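Local coordinates for protein macrolide 2'-phosphotransferase MphH (Brachybacterium faecium, PDB 5UXD) that probably inactivates macrolide antibiotics by transferring a phosphate from a nucleotide to their 2'-hydroxyl, and binds azithromycin, at residues Y93-A105 against P201-L215. Numbering follows the deposited sequence. Where two conformers were deposited one is given.
Sequences YPLLPGSPGLTVA and PAHTLVEDERITAVL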
loop_
_atom_site.group_PDB
_atom_site.type_symbol
_atom_site.label_atom_id
_atom_site.label_comp_id
_atom_site.label_asym_id
_atom_site.label_seq_id
_atom_site.Cartn_x
_atom_site.Cartn_y
_atom_site.Cartn_z
ATOM N N TYR A 93 -8.747 13.299 -9.785
ATOM C CA TYR A 93 -8.039 12.634 -10.872
ATOM C C TYR A 93 -8.999 11.738 -11.640
ATOM O O TYR A 93 -10.003 11.280 -11.089
ATOM C CB TYR A 93 -6.846 11.824 -10.344
ATOM C CG TYR A 93 -7.176 10.855 -9.235
ATOM C CD1 TYR A 93 -7.134 11.252 -7.903
ATOM C CD2 TYR A 93 -7.520 9.537 -9.520
ATOM C CE1 TYR A 93 -7.433 10.365 -6.889
ATOM C CE2 TYR A 93 -7.820 8.647 -8.510
ATOM C CZ TYR A 93 -7.775 9.069 -7.198
ATOM O OH TYR A 93 -8.070 8.188 -6.188
ATOM N N PRO A 94 -8.711 11.463 -12.914
ATOM C CA PRO A 94 -9.554 10.536 -13.678
ATOM C C PRO A 94 -9.583 9.149 -13.051
ATOM O O PRO A 94 -8.571 8.644 -12.554
ATOM C CB PRO A 94 -8.894 10.511 -15.062
ATOM C CG PRO A 94 -8.166 11.822 -15.163
ATOM C CD PRO A 94 -7.700 12.128 -13.758
ATOM N N LEU A 95 -10.770 8.535 -13.080
ATOM C CA LEU A 95 -10.924 7.163 -12.625
ATOM C C LEU A 95 -10.049 6.236 -13.458
ATOM O O LEU A 95 -10.031 6.308 -14.693
ATOM C CB LEU A 95 -12.394 6.740 -12.722
ATOM C CG LEU A 95 -12.727 5.322 -12.245
ATOM C CD1 LEU A 95 -12.665 5.241 -10.729
ATOM C CD2 LEU A 95 -14.101 4.874 -12.749
ATOM N N LEU A 96 -9.310 5.400 -12.790
ATOM C CA LEU A 96 -8.489 4.430 -13.492
ATOM C C LEU A 96 -9.327 3.241 -13.959
ATOM O O LEU A 96 -10.270 2.833 -13.281
ATOM C CB LEU A 96 -7.368 3.959 -12.583
ATOM C CG LEU A 96 -6.384 5.103 -12.323
ATOM C CD1 LEU A 96 -5.213 4.652 -11.492
ATOM C CD2 LEU A 96 -5.911 5.659 -13.661
ATOM N N PRO A 97 -8.995 2.663 -15.110
ATOM C CA PRO A 97 -9.764 1.522 -15.615
ATOM C C PRO A 97 -9.438 0.227 -14.880
ATOM O O PRO A 97 -8.362 0.050 -14.309
ATOM C CB PRO A 97 -9.330 1.441 -17.082
ATOM C CG PRO A 97 -7.903 1.890 -17.044
ATOM C CD PRO A 97 -7.849 2.981 -15.985
ATOM N N GLY A 98 -10.397 -0.684 -14.907
ATOM C CA GLY A 98 -10.241 -2.006 -14.333
ATOM C C GLY A 98 -11.047 -2.161 -13.054
ATOM O O GLY A 98 -11.719 -1.243 -12.586
ATOM N N SER A 99 -10.950 -3.358 -12.483
ATOM C CA SER A 99 -11.658 -3.674 -11.261
ATOM C C SER A 99 -10.680 -4.037 -10.149
ATOM O O SER A 99 -9.645 -4.661 -10.407
ATOM C CB SER A 99 -12.639 -4.834 -11.488
ATOM O OG SER A 99 -13.632 -4.474 -12.431
ATOM N N PRO A 100 -10.972 -3.653 -8.906
ATOM C CA PRO A 100 -10.061 -3.983 -7.802
ATOM C C PRO A 100 -9.918 -5.489 -7.639
ATOM O O PRO A 100 -10.892 -6.238 -7.733
ATOM C CB PRO A 100 -10.737 -3.345 -6.582
ATOM C CG PRO A 100 -11.688 -2.340 -7.141
ATOM C CD PRO A 100 -12.154 -2.909 -8.439
ATOM N N GLY A 101 -8.681 -5.932 -7.410
ATOM C CA GLY A 101 -8.452 -7.345 -7.190
ATOM C C GLY A 101 -9.056 -7.875 -5.910
ATOM O O GLY A 101 -9.173 -9.094 -5.755
ATOM N N LEU A 102 -9.444 -6.986 -5.001
ATOM C CA LEU A 102 -10.052 -7.352 -3.730
ATOM C C LEU A 102 -10.865 -6.159 -3.258
ATOM O O LEU A 102 -10.343 -5.040 -3.203
ATOM C CB LEU A 102 -8.975 -7.728 -2.702
ATOM C CG LEU A 102 -9.327 -8.210 -1.293
ATOM C CD1 LEU A 102 -8.174 -9.028 -0.732
ATOM C CD2 LEU A 102 -9.641 -7.054 -0.351
ATOM N N THR A 103 -12.130 -6.394 -2.918
ATOM C CA THR A 103 -13.001 -5.353 -2.392
ATOM C C THR A 103 -13.521 -5.748 -1.012
ATOM O O THR A 103 -13.697 -6.934 -0.706
ATOM C CB THR A 103 -14.183 -5.072 -3.341
ATOM O OG1 THR A 103 -14.858 -6.298 -3.658
ATOM C CG2 THR A 103 -13.696 -4.423 -4.628
ATOM N N VAL A 104 -13.752 -4.738 -0.174
ATOM C CA VAL A 104 -14.288 -4.949 1.169
ATOM C C VAL A 104 -15.607 -4.192 1.262
ATOM O O VAL A 104 -15.653 -2.981 1.008
ATOM C CB VAL A 104 -13.309 -4.475 2.258
ATOM C CG1 VAL A 104 -13.964 -4.545 3.637
ATOM C CG2 VAL A 104 -12.033 -5.296 2.223
ATOM N N ALA A 105 -16.656 -4.915 1.649
ATOM C CA ALA A 105 -17.986 -4.335 1.754
ATOM C C ALA A 105 -18.091 -3.463 3.005
ATOM O O ALA A 105 -17.154 -3.345 3.800
ATOM C CB ALA A 105 -19.048 -5.432 1.756
ATOM N N PRO A 201 -3.801 -7.396 -3.434
ATOM C CA PRO A 201 -4.805 -7.144 -4.486
ATOM C C PRO A 201 -5.764 -5.989 -4.222
ATOM O O PRO A 201 -6.304 -5.426 -5.184
ATOM C CB PRO A 201 -5.544 -8.483 -4.565
ATOM C CG PRO A 201 -4.486 -9.482 -4.272
ATOM C CD PRO A 201 -3.637 -8.844 -3.195
ATOM N N ALA A 202 -6.000 -5.610 -2.962
ATOM C CA ALA A 202 -6.865 -4.462 -2.708
ATOM C C ALA A 202 -6.283 -3.158 -3.246
ATOM O O ALA A 202 -7.027 -2.187 -3.412
ATOM C CB ALA A 202 -7.134 -4.317 -1.213
ATOM N N HIS A 203 -4.974 -3.101 -3.503
ATOM C CA HIS A 203 -4.347 -1.896 -4.030
ATOM C C HIS A 203 -3.985 -2.024 -5.504
ATOM O O HIS A 203 -3.160 -1.256 -6.010
ATOM C CB HIS A 203 -3.118 -1.538 -3.201
ATOM C CG HIS A 203 -3.459 -1.124 -1.810
ATOM N ND1 HIS A 203 -2.707 -1.480 -0.716
ATOM C CD2 HIS A 203 -4.501 -0.397 -1.333
ATOM C CE1 HIS A 203 -3.257 -0.975 0.377
ATOM N NE2 HIS A 203 -4.348 -0.315 0.029
ATOM N N THR A 204 -4.561 -2.996 -6.195
ATOM C CA THR A 204 -4.392 -3.119 -7.630
ATOM C C THR A 204 -5.750 -3.010 -8.316
ATOM O O THR A 204 -6.810 -3.177 -7.700
ATOM C CB THR A 204 -3.712 -4.445 -8.013
ATOM O OG1 THR A 204 -4.607 -5.535 -7.754
ATOM C CG2 THR A 204 -2.421 -4.661 -7.219
ATOM N N LEU A 205 -5.712 -2.682 -9.599
ATOM C CA LEU A 205 -6.856 -2.937 -10.452
ATOM C C LEU A 205 -6.432 -3.952 -11.494
ATOM O O LEU A 205 -5.286 -3.922 -11.974
ATOM C CB LEU A 205 -7.384 -1.668 -11.128
ATOM C CG LEU A 205 -7.603 -0.456 -10.219
ATOM C CD1 LEU A 205 -7.962 0.775 -11.030
ATOM C CD2 LEU A 205 -8.675 -0.756 -9.193
ATOM N N VAL A 206 -7.353 -4.853 -11.804
ATOM C CA VAL A 206 -7.036 -5.987 -12.657
ATOM C C VAL A 206 -7.979 -6.018 -13.847
ATOM O O VAL A 206 -9.144 -5.610 -13.773
ATOM C CB VAL A 206 -7.086 -7.336 -11.901
ATOM C CG1 VAL A 206 -5.931 -7.441 -10.904
ATOM C CG2 VAL A 206 -8.425 -7.518 -11.210
ATOM N N GLU A 207 -7.438 -6.489 -14.964
ATOM C CA GLU A 207 -8.211 -6.785 -16.163
ATOM C C GLU A 207 -7.665 -8.083 -16.739
ATOM O O GLU A 207 -6.469 -8.164 -17.040
ATOM C CB GLU A 207 -8.114 -5.646 -17.185
ATOM C CG GLU A 207 -8.734 -4.323 -16.721
ATOM C CD GLU A 207 -8.840 -3.293 -17.836
ATOM O OE1 GLU A 207 -8.172 -3.462 -18.876
ATOM O OE2 GLU A 207 -9.598 -2.313 -17.677
ATOM N N ASP A 208 -8.526 -9.094 -16.874
ATOM C CA ASP A 208 -8.115 -10.416 -17.350
ATOM C C ASP A 208 -6.965 -10.974 -16.511
ATOM O O ASP A 208 -6.002 -11.536 -17.035
ATOM C CB ASP A 208 -7.742 -10.376 -18.831
ATOM C CG ASP A 208 -8.945 -10.136 -19.727
ATOM O OD1 ASP A 208 -10.076 -10.434 -19.290
ATOM O OD2 ASP A 208 -8.760 -9.664 -20.869
ATOM N N GLU A 209 -7.071 -10.806 -15.190
ATOM C CA GLU A 209 -6.124 -11.282 -14.182
ATOM C C GLU A 209 -4.758 -10.609 -14.277
ATOM O O GLU A 209 -3.802 -11.054 -13.621
ATOM C CB GLU A 209 -5.970 -12.812 -14.221
ATOM C CG GLU A 209 -7.286 -13.555 -14.453
ATOM C CD GLU A 209 -7.253 -15.008 -13.999
ATOM O OE1 GLU A 209 -8.345 -15.585 -13.802
ATOM O OE2 GLU A 209 -6.148 -15.576 -13.835
ATOM N N ARG A 210 -4.639 -9.534 -15.048
ATOM C CA ARG A 210 -3.411 -8.757 -15.129
ATOM C C ARG A 210 -3.608 -7.427 -14.422
ATOM O O ARG A 210 -4.700 -6.850 -14.460
ATOM C CB ARG A 210 -2.996 -8.513 -16.585
ATOM C CG ARG A 210 -2.622 -9.785 -17.322
ATOM C CD ARG A 210 -2.051 -9.527 -18.702
ATOM N NE ARG A 210 -1.791 -10.792 -19.381
ATOM C CZ ARG A 210 -2.704 -11.460 -20.080
ATOM N NH1 ARG A 210 -3.936 -10.976 -20.203
ATOM N NH2 ARG A 210 -2.388 -12.611 -20.657
ATOM N N ILE A 211 -2.548 -6.950 -13.779
ATOM C CA ILE A 211 -2.586 -5.648 -13.127
ATOM C C ILE A 211 -2.572 -4.565 -14.192
ATOM O O ILE A 211 -1.711 -4.557 -15.083
ATOM C CB ILE A 211 -1.399 -5.489 -12.169
ATOM C CG1 ILE A 211 -1.470 -6.517 -11.043
ATOM C CG2 ILE A 211 -1.343 -4.072 -11.602
ATOM C CD1 ILE A 211 -0.209 -6.532 -10.177
ATOM N N THR A 212 -3.536 -3.654 -14.115
ATOM C CA THR A 212 -3.580 -2.516 -15.015
ATOM C C THR A 212 -3.419 -1.183 -14.303
ATOM O O THR A 212 -3.247 -0.162 -14.979
ATOM C CB THR A 212 -4.893 -2.497 -15.805
ATOM O OG1 THR A 212 -6.003 -2.448 -14.897
ATOM C CG2 THR A 212 -5.006 -3.750 -16.675
ATOM N N ALA A 213 -3.465 -1.159 -12.975
ATOM C CA ALA A 213 -3.210 0.061 -12.220
ATOM C C ALA A 213 -2.856 -0.317 -10.795
ATOM O O ALA A 213 -3.307 -1.347 -10.286
ATOM C CB ALA A 213 -4.423 1.001 -12.235
ATOM N N VAL A 214 -2.067 0.540 -10.150
ATOM C CA VAL A 214 -1.704 0.374 -8.751
ATOM C C VAL A 214 -2.045 1.663 -8.016
ATOM O O VAL A 214 -1.725 2.765 -8.486
ATOM C CB VAL A 214 -0.218 -0.003 -8.590
ATOM C CG1 VAL A 214 0.160 -0.114 -7.117
ATOM C CG2 VAL A 214 0.053 -1.332 -9.303
ATOM N N LEU A 215 -2.721 1.521 -6.880
ATOM C CA LEU A 215 -3.289 2.636 -6.142
ATOM C C LEU A 215 -2.664 2.743 -4.758
ATOM O O LEU A 215 -1.902 1.872 -4.320
ATOM C CB LEU A 215 -4.806 2.481 -5.997
ATOM C CG LEU A 215 -5.566 1.859 -7.166
ATOM C CD1 LEU A 215 -6.920 1.366 -6.698
ATOM C CD2 LEU A 215 -5.717 2.873 -8.290
HETATM O O HOH W 1 -6.022 0.474 -14.947
#
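Leu205 spreads its two methyl branches, one to Leu96 and the other to Pro100, where the linker joining the two lobes of this kinase-like fold runs into strand 99-104 and pairs antiparallel with strand 204-207. The CD1 branch packs on Leu96 CB at 3.6 Å, while CD2 lies beside the proline ring, 4.0 Å from Pro100 CG. Leu96, with CG anti to its carbonyl carbon (chi1 -68°) and CD1 extended beyond it, brings CD1 against both Ala213 CB and Leu215 CD2; the Leu96 and Leu215 side chains run antiparallel alongside each other. In another structure of this enzyme Leu96 and Ala202 contact GDP and His203 binds magnesium; neither ligand is bound here, but this is consistent with the linker and the turn at 201-203 lining the nucleotide cleft.

Along the strands, Ser99 and Val206 form a hydrogen-bonded pair: Ser99 N donates almost straight to Val206 O (178°), and Val206 N returns a shorter bond of 2.7 Å to Ser99 O. Gly101 N adds a weak bond to Thr204 O. Beyond it Leu102 lays CB against the Pro201 ring and CD2 on Ala202 CB, with Trp112 of strand 110-112 also touching Leu102 and Pro201. On the hairpin's far strand, Thr212 and Ala213 both face Leu205 in a classic beta bulge. A water there donates weakly to Thr212 O and meets Thr212 OG1 at 2.9 Å.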